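Local coordinates for protein proteolytically activated form of PPO4 Tyrosinase (Agaricus bisporus var. bisporus H97, PDB 4OUA) that oxidises monophenols and o-diphenols to reactive o-quinones at a two-copper site, the initial step of melanin synthesis, at residues Lys106-Ala109 with Lys110-Thr113; Pro140-Ile143 with Ile144-Gln148; Ala212-Thr215 with Arg216-Tyr220; Asn284-Arg287 with His288-Trp292; Asp353-Lys356 with Val357-Gly360. All coordinates share one frame; numbering follows the deposited sequence.

Contact 1 (Lys106-Ala109 with Lys110-Thr113); sequences KGIA and KKFT
Where helix 86-109 runs out into the loop leading to helix 116-125, Ile108 and Ala109 are met by the folded-back ring of Phe112. The backbone evidence for the turn is the bond from Lys111 N to Ile108 O, 3.0 Å long with an N-H...O angle of 152°. Its donor stands well above the carbonyl plane, away from either lone pair, and the step of three residues is tighter than the four of an alpha-helix. A weak bond from Lys110 N to Gly107 O repeats this step one residue earlier.

The same Gly107 O also takes a weak bond from Lys111 NZ at 3.0 Å, because the lysine chain is straight until a last bend (chi4 60°) returns its ammonium group to the helix. Helix 86-109 also carries His90, a ligand of one copper, but its far end treated here lies away from the metal. Phe112 keeps CG beside its backbone N (chi1 -73°), so that ring atom CD1 comes to 3.7 Å from Ala109 CA, which lies at the ring edge near its plane. Ring atom CE1 is 3.9 Å from Ile108 CG2, the two side chains crossing at a slant. Trp119 of helix 116-125 stacks on the same ring, and Leu30 of helix 25-39 touches both Ile108 and Phe112. With an alanine here the ring is gone, which would probably open a gap between Ile108, Trp119 and Leu30, where three helices meet. Exposed Lys110 bends back along the turn, its CG 3.2 Å from Lys106 O.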
# COMPACT_ATOMS: atom_id res chain seq x y z
N LYS A 106 10.77 -1.70 -16.13
CA LYS A 106 11.82 -1.25 -17.04
C LYS A 106 12.21 -2.36 -18.00
O LYS A 106 12.35 -2.14 -19.20
CB LYS A 106 13.05 -0.78 -16.25
CG LYS A 106 12.87 0.56 -15.56
CD LYS A 106 14.12 0.96 -14.80
CE LYS A 106 13.98 2.34 -14.19
NZ LYS A 106 15.18 2.71 -13.38
N GLY A 107 12.40 -3.56 -17.46
CA GLY A 107 12.72 -4.72 -18.26
C GLY A 107 11.57 -5.06 -19.20
O GLY A 107 11.78 -5.57 -20.30
N ILE A 108 10.36 -4.76 -18.75
CA ILE A 108 9.17 -4.97 -19.58
C ILE A 108 9.18 -4.02 -20.77
O ILE A 108 8.86 -4.42 -21.89
CB ILE A 108 7.88 -4.76 -18.77
CG1 ILE A 108 7.78 -5.79 -17.64
CG2 ILE A 108 6.67 -4.83 -19.68
CD1 ILE A 108 7.80 -7.22 -18.12
N ALA A 109 9.55 -2.77 -20.52
CA ALA A 109 9.53 -1.73 -21.55
C ALA A 109 10.57 -1.98 -22.64
O ALA A 109 10.55 -1.32 -23.68
CB ALA A 109 9.75 -0.37 -20.92
N LYS A 110 11.48 -2.91 -22.39
CA LYS A 110 12.52 -3.25 -23.36
C LYS A 110 12.07 -4.38 -24.29
O LYS A 110 12.67 -4.61 -25.33
CB LYS A 110 13.81 -3.65 -22.65
CG LYS A 110 14.35 -2.58 -21.71
CD LYS A 110 14.41 -1.23 -22.40
CE LYS A 110 14.75 -0.12 -21.41
NZ LYS A 110 14.68 1.23 -22.05
N LYS A 111 11.00 -5.07 -23.90
CA LYS A 111 10.47 -6.17 -24.69
C LYS A 111 9.57 -5.66 -25.82
O LYS A 111 9.27 -6.40 -26.76
CB LYS A 111 9.70 -7.15 -23.81
CG LYS A 111 10.53 -7.82 -22.74
CD LYS A 111 9.72 -8.86 -21.98
CE LYS A 111 10.52 -9.47 -20.84
NZ LYS A 111 10.95 -8.43 -19.86
N PHE A 112 9.15 -4.41 -25.71
CA PHE A 112 8.32 -3.81 -26.75
C PHE A 112 9.14 -3.59 -28.01
O PHE A 112 10.29 -3.15 -27.96
CB PHE A 112 7.72 -2.49 -26.27
CG PHE A 112 6.62 -2.66 -25.26
CD1 PHE A 112 6.90 -2.69 -23.90
CD2 PHE A 112 5.30 -2.79 -25.66
CE1 PHE A 112 5.89 -2.85 -22.97
CE2 PHE A 112 4.29 -2.95 -24.73
CZ PHE A 112 4.58 -2.98 -23.38
N THR A 113 8.54 -3.91 -29.16
CA THR A 113 9.23 -3.81 -30.44
C THR A 113 9.05 -2.43 -31.06
O THR A 113 9.85 -2.00 -31.89
CB THR A 113 8.74 -4.88 -31.43
OG1 THR A 113 8.78 -6.17 -30.80
CG2 THR A 113 9.60 -4.89 -32.68

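Contact 2 (Pro140-Ile143 with Ile144-Gln148); sequences PDEI and IKLEQ
This is a local contact at the end of the short helix 141-144, in which Asp141 meets Lys145 and Leu146 as the chain turns off towards strand 148-152. One carbonyl does most of the work. Asp141 O accepts from Lys145 N at 2.9 Å and from Leu146 N at 2.7 Å, the latter almost perfectly straight at 178°. The two donors arrive from opposite faces of the carbonyl plane, which is how one oxygen serves both.

The side chains follow this fold-back. Asp141 and Lys145 lie alongside each other, pointing the same way, and a bend in the lysine (chi3 58°) lays its CE 3.5 Å from Asp141 OD1. The charged ends are looser, with Lys145 NZ 3.7 Å from Asp141 OD1, a long salt bridge. Without the carboxylate, as with an alanine here, the Lys145 ammonium is likely to lose this mate and its chain end to turn more freely. On the other flank, Leu146 CG lies 3.7 Å from Asp141 CB, and Leu146 CD1 rests 3.8 Å from Glu142 CG.

Ile143 packs on helix 277-295 and Ile144 on helix 201-224, while Asn163 ND2 bonds to the carbonyls of Glu142 and Leu146. The bonds to one carbonyl from four and five residues on form an alpha-turn and a pi-turn that share an acceptor, and they close the C-terminal end of this short helix in the tyrosinase domain.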
# COMPACT_ATOMS: atom_id res chain seq x y z
N PRO A 140 -12.76 -0.15 -9.80
CA PRO A 140 -12.98 -0.52 -11.20
C PRO A 140 -13.00 -2.04 -11.39
O PRO A 140 -12.48 -2.77 -10.55
CB PRO A 140 -11.79 0.11 -11.93
CG PRO A 140 -11.32 1.20 -11.02
CD PRO A 140 -11.55 0.68 -9.64
N ASP A 141 -13.60 -2.50 -12.48
CA ASP A 141 -13.73 -3.93 -12.73
C ASP A 141 -12.36 -4.59 -12.90
O ASP A 141 -12.19 -5.76 -12.58
CB ASP A 141 -14.59 -4.18 -13.96
CG ASP A 141 -15.99 -3.62 -13.82
OD1 ASP A 141 -16.40 -3.32 -12.67
OD2 ASP A 141 -16.70 -3.49 -14.84
N GLU A 142 -11.40 -3.82 -13.40
CA GLU A 142 -10.05 -4.33 -13.61
C GLU A 142 -9.40 -4.77 -12.31
O GLU A 142 -8.48 -5.58 -12.30
CB GLU A 142 -9.17 -3.27 -14.29
CG GLU A 142 -9.58 -2.92 -15.72
CD GLU A 142 -10.79 -2.02 -15.78
OE1 GLU A 142 -11.43 -1.80 -14.73
OE2 GLU A 142 -11.10 -1.51 -16.88
N ILE A 143 -9.89 -4.23 -11.20
CA ILE A 143 -9.28 -4.45 -9.90
C ILE A 143 -9.98 -5.55 -9.10
O ILE A 143 -9.36 -6.22 -8.27
CB ILE A 143 -9.27 -3.16 -9.06
CG1 ILE A 143 -8.50 -2.06 -9.79
CG2 ILE A 143 -8.68 -3.41 -7.68
CD1 ILE A 143 -7.07 -2.44 -10.10
N ILE A 144 -11.27 -5.74 -9.36
CA ILE A 144 -12.09 -6.58 -8.49
C ILE A 144 -12.85 -7.69 -9.21
O ILE A 144 -13.21 -8.69 -8.59
CB ILE A 144 -13.11 -5.71 -7.72
CG1 ILE A 144 -13.75 -6.50 -6.58
CG2 ILE A 144 -14.17 -5.17 -8.67
CD1 ILE A 144 -12.75 -7.00 -5.57
N LYS A 145 -13.10 -7.53 -10.51
CA LYS A 145 -13.99 -8.45 -11.21
C LYS A 145 -13.40 -9.12 -12.46
O LYS A 145 -13.56 -10.32 -12.65
CB LYS A 145 -15.28 -7.72 -11.59
CG LYS A 145 -16.30 -8.58 -12.31
CD LYS A 145 -17.69 -7.96 -12.27
CE LYS A 145 -17.70 -6.57 -12.88
NZ LYS A 145 -19.05 -5.95 -12.82
N LEU A 146 -12.72 -8.34 -13.30
CA LEU A 146 -12.24 -8.84 -14.58
C LEU A 146 -11.13 -9.89 -14.45
O LEU A 146 -10.00 -9.57 -14.11
CB LEU A 146 -11.74 -7.68 -15.45
CG LEU A 146 -12.81 -6.73 -15.97
CD1 LEU A 146 -12.17 -5.58 -16.73
CD2 LEU A 146 -13.79 -7.47 -16.87
N GLU A 147 -11.48 -11.14 -14.75
CA GLU A 147 -10.50 -12.23 -14.76
C GLU A 147 -9.44 -12.00 -15.83
O GLU A 147 -8.27 -12.31 -15.63
CB GLU A 147 -11.20 -13.57 -15.00
CG GLU A 147 -12.00 -14.08 -13.81
CD GLU A 147 -11.11 -14.57 -12.68
OE1 GLU A 147 -9.90 -14.78 -12.92
OE2 GLU A 147 -11.63 -14.75 -11.56
N GLN A 148 -9.86 -11.47 -16.97
CA GLN A 148 -8.95 -11.12 -18.05
C GLN A 148 -8.99 -9.61 -18.27
O GLN A 148 -10.04 -8.98 -18.13
CB GLN A 148 -9.32 -11.86 -19.34
CG GLN A 148 -9.44 -13.37 -19.18
CD GLN A 148 -8.10 -14.09 -19.23
OE1 GLN A 148 -7.17 -13.63 -19.89
NE2 GLN A 148 -8.01 -15.22 -18.54

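Contact 3 (Ala212-Thr215 with Arg216-Tyr220); sequences ADST and REKTY
Lys218 runs back over the preceding turn towards Ser214. Its CB lies 3.5 Å from Ser214 O and its CG 3.3 Å from that oxygen, so the root of the chain covers the carbonyl that also receives Lys218 N at 3.0 Å. Further out the chain stays extended until the last torsion (chi4 73°), which turns NZ back to 3.9 Å from Ser214 OG. That is proximity rather than a bond. The hydroxyl is bonded to Glu211 O, and the ammonium group has a long, weak ion pair with Asp252 of helix 246-258.

These residues belong to the long helix 201-224, and the bonds of four-residue step, such as Arg216 N to Ala212 O at 3.1 Å, document the alpha-helical geometry after a kink at Asp213 and Ser214, whose N atoms lack the bond to the turn before. The helix packs against helix 246-258, which bears the copper ligands His250 and His254: Thr215 touches Phe256 and Thr219 touches Val249.

Thr219 has OG1 beside its own N and anti to the carbonyl carbon (chi1 -56°), which directs the hydroxyl at the carbonyl one turn back. Thr215 O is therefore gripped twice, by Thr219 OG1 at 2.8 Å and by Thr219 N at 3.0 Å, from opposite faces of the carbonyl plane. Thr215 OG1 in turn bonds to Glu211 O. Arg216 points its guanidinium group elsewhere, NH1 bonding to Ile379 O near the chain end.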
# COMPACT_ATOMS: atom_id res chain seq x y z
N ALA A 212 -20.17 2.28 1.47
CA ALA A 212 -19.62 3.45 0.79
C ALA A 212 -19.88 4.76 1.54
O ALA A 212 -18.94 5.50 1.84
CB ALA A 212 -20.19 3.55 -0.62
N ASP A 213 -21.14 5.03 1.85
CA ASP A 213 -21.53 6.27 2.52
C ASP A 213 -20.81 6.47 3.85
O ASP A 213 -20.27 7.54 4.11
CB ASP A 213 -23.04 6.31 2.74
CG ASP A 213 -23.82 6.42 1.45
OD1 ASP A 213 -24.14 5.37 0.85
OD2 ASP A 213 -24.12 7.56 1.03
N SER A 214 -20.80 5.43 4.68
CA SER A 214 -20.17 5.52 5.99
C SER A 214 -18.65 5.68 5.87
O SER A 214 -18.03 6.34 6.70
CB SER A 214 -20.50 4.28 6.82
OG SER A 214 -19.89 3.12 6.28
N THR A 215 -18.07 5.09 4.84
CA THR A 215 -16.63 5.16 4.63
C THR A 215 -16.18 6.58 4.30
O THR A 215 -15.13 7.02 4.76
CB THR A 215 -16.18 4.21 3.50
OG1 THR A 215 -16.38 2.85 3.92
CG2 THR A 215 -14.71 4.42 3.18
N ARG A 216 -16.98 7.28 3.51
CA ARG A 216 -16.66 8.66 3.15
C ARG A 216 -16.69 9.56 4.39
O ARG A 216 -15.85 10.44 4.55
CB ARG A 216 -17.64 9.20 2.10
CG ARG A 216 -17.51 10.69 1.86
CD ARG A 216 -18.51 11.20 0.84
NE ARG A 216 -18.22 10.71 -0.51
CZ ARG A 216 -18.78 11.19 -1.61
NH1 ARG A 216 -19.65 12.18 -1.54
NH2 ARG A 216 -18.46 10.68 -2.79
N GLU A 217 -17.67 9.33 5.25
CA GLU A 217 -17.81 10.11 6.48
C GLU A 217 -16.67 9.83 7.45
O GLU A 217 -16.15 10.75 8.09
CB GLU A 217 -19.16 9.82 7.15
CG GLU A 217 -20.36 10.28 6.33
CD GLU A 217 -21.67 10.01 7.04
OE1 GLU A 217 -21.78 8.97 7.72
OE2 GLU A 217 -22.60 10.84 6.91
N LYS A 218 -16.28 8.56 7.56
CA LYS A 218 -15.16 8.19 8.41
C LYS A 218 -13.87 8.85 7.93
O LYS A 218 -13.08 9.34 8.73
CB LYS A 218 -14.98 6.67 8.45
CG LYS A 218 -16.01 5.92 9.28
CD LYS A 218 -15.47 4.54 9.66
CE LYS A 218 -16.53 3.69 10.33
NZ LYS A 218 -17.56 3.20 9.37
N THR A 219 -13.67 8.84 6.61
CA THR A 219 -12.46 9.41 6.02
C THR A 219 -12.42 10.92 6.20
O THR A 219 -11.36 11.49 6.48
CB THR A 219 -12.37 9.08 4.52
OG1 THR A 219 -12.43 7.66 4.33
CG2 THR A 219 -11.07 9.61 3.94
N TYR A 220 -13.57 11.56 6.04
CA TYR A 220 -13.68 13.01 6.21
C TYR A 220 -13.23 13.44 7.60
O TYR A 220 -12.35 14.29 7.73
CB TYR A 220 -15.12 13.46 5.96
CG TYR A 220 -15.34 14.94 6.08
CD1 TYR A 220 -14.97 15.81 5.06
CD2 TYR A 220 -15.93 15.49 7.22
CE1 TYR A 220 -15.18 17.17 5.17
CE2 TYR A 220 -16.14 16.85 7.34
CZ TYR A 220 -15.76 17.69 6.31
OH TYR A 220 -15.96 19.04 6.43

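Contact 4 (Asn284-Arg287 with His288-Trp292); sequences NVDR and HLSLW
The backbone between Asn284 and Leu291 is regular alpha-helix, its four-residue bonds including His288 N to Asn284 O at 3.0 Å and Leu291 N to Arg287 O at 2.9 Å. Asn284 O also lies over one face of the His288 ring, offset toward the rim and 3.4 Å from ring atom CG. With CG anti to the backbone N, Asn284 sets its amide between the His288 ring and the Arg287 guanidinium group. It crosses the imidazole at a slant, the planes 73° apart, with ND2 3.4 Å from His288 CE1.

At the other end, Asn284 OD1 accepts from Arg287 NE at 3.2 Å and 164°, within 4° of the guanidinium plane, so this bond, with salt bridges from NH1 to Asp353 and NH2 to Asp132, would hold the flat group in its orientation. Leu291 runs alongside and sets CD1 over one guanidinium face, 4.0 Å from Arg287 NH1. Arg91 and the hydroxyls of Tyr349 and Tyr351 hold Asp286.

Val285 packs against His250, and His282 stands earlier on the same helix; both histidines bind copper. Such a buried helix belongs to the bundle that encloses the type 3 di-copper centre of tyrosinases.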
# COMPACT_ATOMS: atom_id res chain seq x y z
N ASN A 284 -3.23 4.77 -1.09
CA ASN A 284 -4.24 5.76 -0.77
C ASN A 284 -4.16 6.17 0.70
O ASN A 284 -4.44 7.32 1.05
CB ASN A 284 -5.63 5.23 -1.10
CG ASN A 284 -6.72 6.25 -0.86
OD1 ASN A 284 -6.82 7.24 -1.59
ND2 ASN A 284 -7.55 6.02 0.14
N VAL A 285 -3.79 5.22 1.55
CA VAL A 285 -3.55 5.51 2.96
C VAL A 285 -2.42 6.52 3.08
O VAL A 285 -2.43 7.39 3.96
CB VAL A 285 -3.20 4.25 3.76
CG1 VAL A 285 -2.69 4.61 5.14
CG2 VAL A 285 -4.41 3.33 3.84
N ASP A 286 -1.44 6.41 2.19
CA ASP A 286 -0.31 7.32 2.17
C ASP A 286 -0.74 8.68 1.64
O ASP A 286 -0.20 9.72 2.04
CB ASP A 286 0.83 6.76 1.33
CG ASP A 286 2.09 7.58 1.44
OD1 ASP A 286 2.88 7.32 2.37
OD2 ASP A 286 2.30 8.48 0.60
N ARG A 287 -1.72 8.68 0.73
CA ARG A 287 -2.25 9.92 0.17
C ARG A 287 -2.98 10.71 1.25
O ARG A 287 -2.95 11.94 1.26
CB ARG A 287 -3.18 9.64 -1.00
CG ARG A 287 -3.62 10.89 -1.75
CD ARG A 287 -4.48 10.55 -2.95
NE ARG A 287 -5.83 10.15 -2.55
CZ ARG A 287 -6.89 10.95 -2.61
NH1 ARG A 287 -6.77 12.18 -3.08
NH2 ARG A 287 -8.08 10.50 -2.23
N HIS A 288 -3.64 9.99 2.15
CA HIS A 288 -4.32 10.61 3.28
C HIS A 288 -3.31 11.34 4.15
O HIS A 288 -3.56 12.46 4.61
CB HIS A 288 -5.08 9.56 4.10
CG HIS A 288 -6.29 9.01 3.41
ND1 HIS A 288 -6.98 7.92 3.88
CD2 HIS A 288 -6.94 9.42 2.29
CE1 HIS A 288 -8.00 7.67 3.08
NE2 HIS A 288 -8.00 8.57 2.11
N LEU A 289 -2.17 10.70 4.37
CA LEU A 289 -1.10 11.29 5.16
C LEU A 289 -0.60 12.58 4.50
O LEU A 289 -0.33 13.57 5.18
CB LEU A 289 0.05 10.30 5.33
CG LEU A 289 1.21 10.75 6.22
CD1 LEU A 289 0.71 11.10 7.60
CD2 LEU A 289 2.27 9.66 6.28
N SER A 290 -0.47 12.56 3.18
CA SER A 290 -0.04 13.73 2.43
C SER A 290 -1.07 14.86 2.54
O SER A 290 -0.71 16.02 2.72
CB SER A 290 0.19 13.38 0.95
OG SER A 290 1.30 12.51 0.80
N LEU A 291 -2.35 14.50 2.43
CA LEU A 291 -3.43 15.47 2.54
C LEU A 291 -3.51 16.05 3.95
O LEU A 291 -3.68 17.25 4.13
CB LEU A 291 -4.77 14.84 2.16
CG LEU A 291 -5.00 14.55 0.67
CD1 LEU A 291 -6.38 13.96 0.45
CD2 LEU A 291 -4.81 15.80 -0.16
N TRP A 292 -3.39 15.17 4.94
CA TRP A 292 -3.43 15.57 6.34
C TRP A 292 -2.27 16.52 6.66
O TRP A 292 -2.44 17.47 7.42
CB TRP A 292 -3.39 14.34 7.24
CG TRP A 292 -3.24 14.67 8.69
CD1 TRP A 292 -4.24 14.91 9.59
CD2 TRP A 292 -2.01 14.77 9.43
NE1 TRP A 292 -3.71 15.16 10.83
CE2 TRP A 292 -2.35 15.08 10.76
CE3 TRP A 292 -0.66 14.63 9.08
CZ2 TRP A 292 -1.38 15.26 11.75
CZ3 TRP A 292 0.29 14.80 10.07
CH2 TRP A 292 -0.07 15.12 11.38

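Contact 5 (Asp353-Lys356 with Val357-Gly360); sequences DFDK and VKGG
Hydrogen bonding across this contact rests on Val357 N, which reaches Phe354 O at 3.1 Å with an N-H...O angle of 156°. The donor stands 56° above the carbonyl plane, off the lone pairs, as the chain wraps tightly over three residues. Residues 353-354 belong to a short 3-10 segment, and this bond, too, spans three residues. A type II beta turn follows directly from Val357 to Gly360, closed by a weak bond of 3.3 Å from Gly360 N to Val357 O. Gly359 takes its third position with positive phi (71°), a conformation that favours glycine.

The apolar contact is between Val357 CG2 and Phe354 CB, 4.3 Å apart; that methyl sits between its backbone N and carbonyl carbon, beside the Phe354 carbonyl. The Phe354 ring packs on Ser290, Leu291 and Ala294 of helix 277-295. Tyr368 of helix 362-377 touches Val357, and Ile369 touches Phe354, so the loop lies against the helix it leads into.

Among the charged side chains, Lys358 uses its aliphatic part, with CG 3.4 Å from Asp355 O. Its NZ stays 5.5 Å from Asp355 OD1, too far for a salt bridge, and that carboxylate oxygen instead accepts from Asn14 ND2.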
# COMPACT_ATOMS: atom_id res chain seq x y z
N ASP A 353 -3.52 15.64 -6.19
CA ASP A 353 -4.31 16.57 -5.39
C ASP A 353 -3.61 17.91 -5.21
O ASP A 353 -4.24 18.91 -4.89
CB ASP A 353 -4.62 15.96 -4.01
CG ASP A 353 -5.22 14.57 -4.11
OD1 ASP A 353 -4.44 13.59 -4.19
OD2 ASP A 353 -6.46 14.45 -4.12
N PHE A 354 -2.30 17.92 -5.42
CA PHE A 354 -1.49 19.10 -5.17
C PHE A 354 -1.04 19.81 -6.44
O PHE A 354 -0.29 20.79 -6.38
CB PHE A 354 -0.26 18.73 -4.34
CG PHE A 354 -0.58 18.08 -3.03
CD1 PHE A 354 -0.93 18.85 -1.93
CD2 PHE A 354 -0.52 16.71 -2.89
CE1 PHE A 354 -1.23 18.26 -0.72
CE2 PHE A 354 -0.81 16.11 -1.68
CZ PHE A 354 -1.17 16.88 -0.59
N ASP A 355 -1.48 19.33 -7.60
CA ASP A 355 -0.98 19.81 -8.88
C ASP A 355 -1.21 21.30 -9.11
O ASP A 355 -0.34 22.00 -9.63
CB ASP A 355 -1.61 19.02 -10.03
CG ASP A 355 -1.00 17.63 -10.19
OD1 ASP A 355 0.12 17.41 -9.68
OD2 ASP A 355 -1.63 16.77 -10.83
N LYS A 356 -2.38 21.79 -8.72
CA LYS A 356 -2.74 23.19 -8.96
C LYS A 356 -2.13 24.14 -7.93
O LYS A 356 -2.34 25.35 -8.00
CB LYS A 356 -4.26 23.36 -8.99
CG LYS A 356 -4.87 23.29 -10.38
CD LYS A 356 -4.72 21.91 -11.00
CE LYS A 356 -5.33 21.87 -12.39
NZ LYS A 356 -5.35 20.49 -12.95
N VAL A 357 -1.39 23.60 -6.96
CA VAL A 357 -0.78 24.43 -5.93
C VAL A 357 0.68 24.09 -5.69
O VAL A 357 1.19 24.22 -4.58
CB VAL A 357 -1.53 24.31 -4.58
CG1 VAL A 357 -2.95 24.87 -4.71
CG2 VAL A 357 -1.56 22.86 -4.12
N LYS A 358 1.37 23.65 -6.75
CA LYS A 358 2.78 23.31 -6.64
C LYS A 358 3.63 24.56 -6.43
O LYS A 358 3.43 25.58 -7.12
CB LYS A 358 3.25 22.56 -7.89
CG LYS A 358 2.59 21.21 -8.08
CD LYS A 358 3.13 20.51 -9.32
CE LYS A 358 4.61 20.22 -9.19
NZ LYS A 358 5.15 19.53 -10.40
N GLY A 359 4.55 24.49 -5.49
CA GLY A 359 5.43 25.62 -5.20
C GLY A 359 4.69 26.76 -4.52
O GLY A 359 5.13 27.91 -4.57
N GLY A 360 3.57 26.43 -3.90
CA GLY A 360 2.77 27.42 -3.20
C GLY A 360 3.08 27.46 -1.71
O GLY A 360 3.63 26.52 -1.15

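Overall arrangement
Followed from the N terminus, the five contacts come in series, none nested or crossed, each spanning eight or nine consecutive residues. Contacts 1, 2 and 5 close turns at or near the end of a helical segment; contacts 3 and 4 lie inside long helices. Contact 1 ends helix 86-109, its centre about 41 Å from that of contact 3 across the middle of the chain. Contact 2 ends helix 141-144 and touches none of the others. Helices 201-224 and 277-295 meet where Thr219 CG2 is 3.7 Å from His288 NE2. Contact 5, before helix 362-377, packs Phe354 CZ 3.8 Å from Leu291 CD2. Contact 4 thus touches both contact 3 and contact 5.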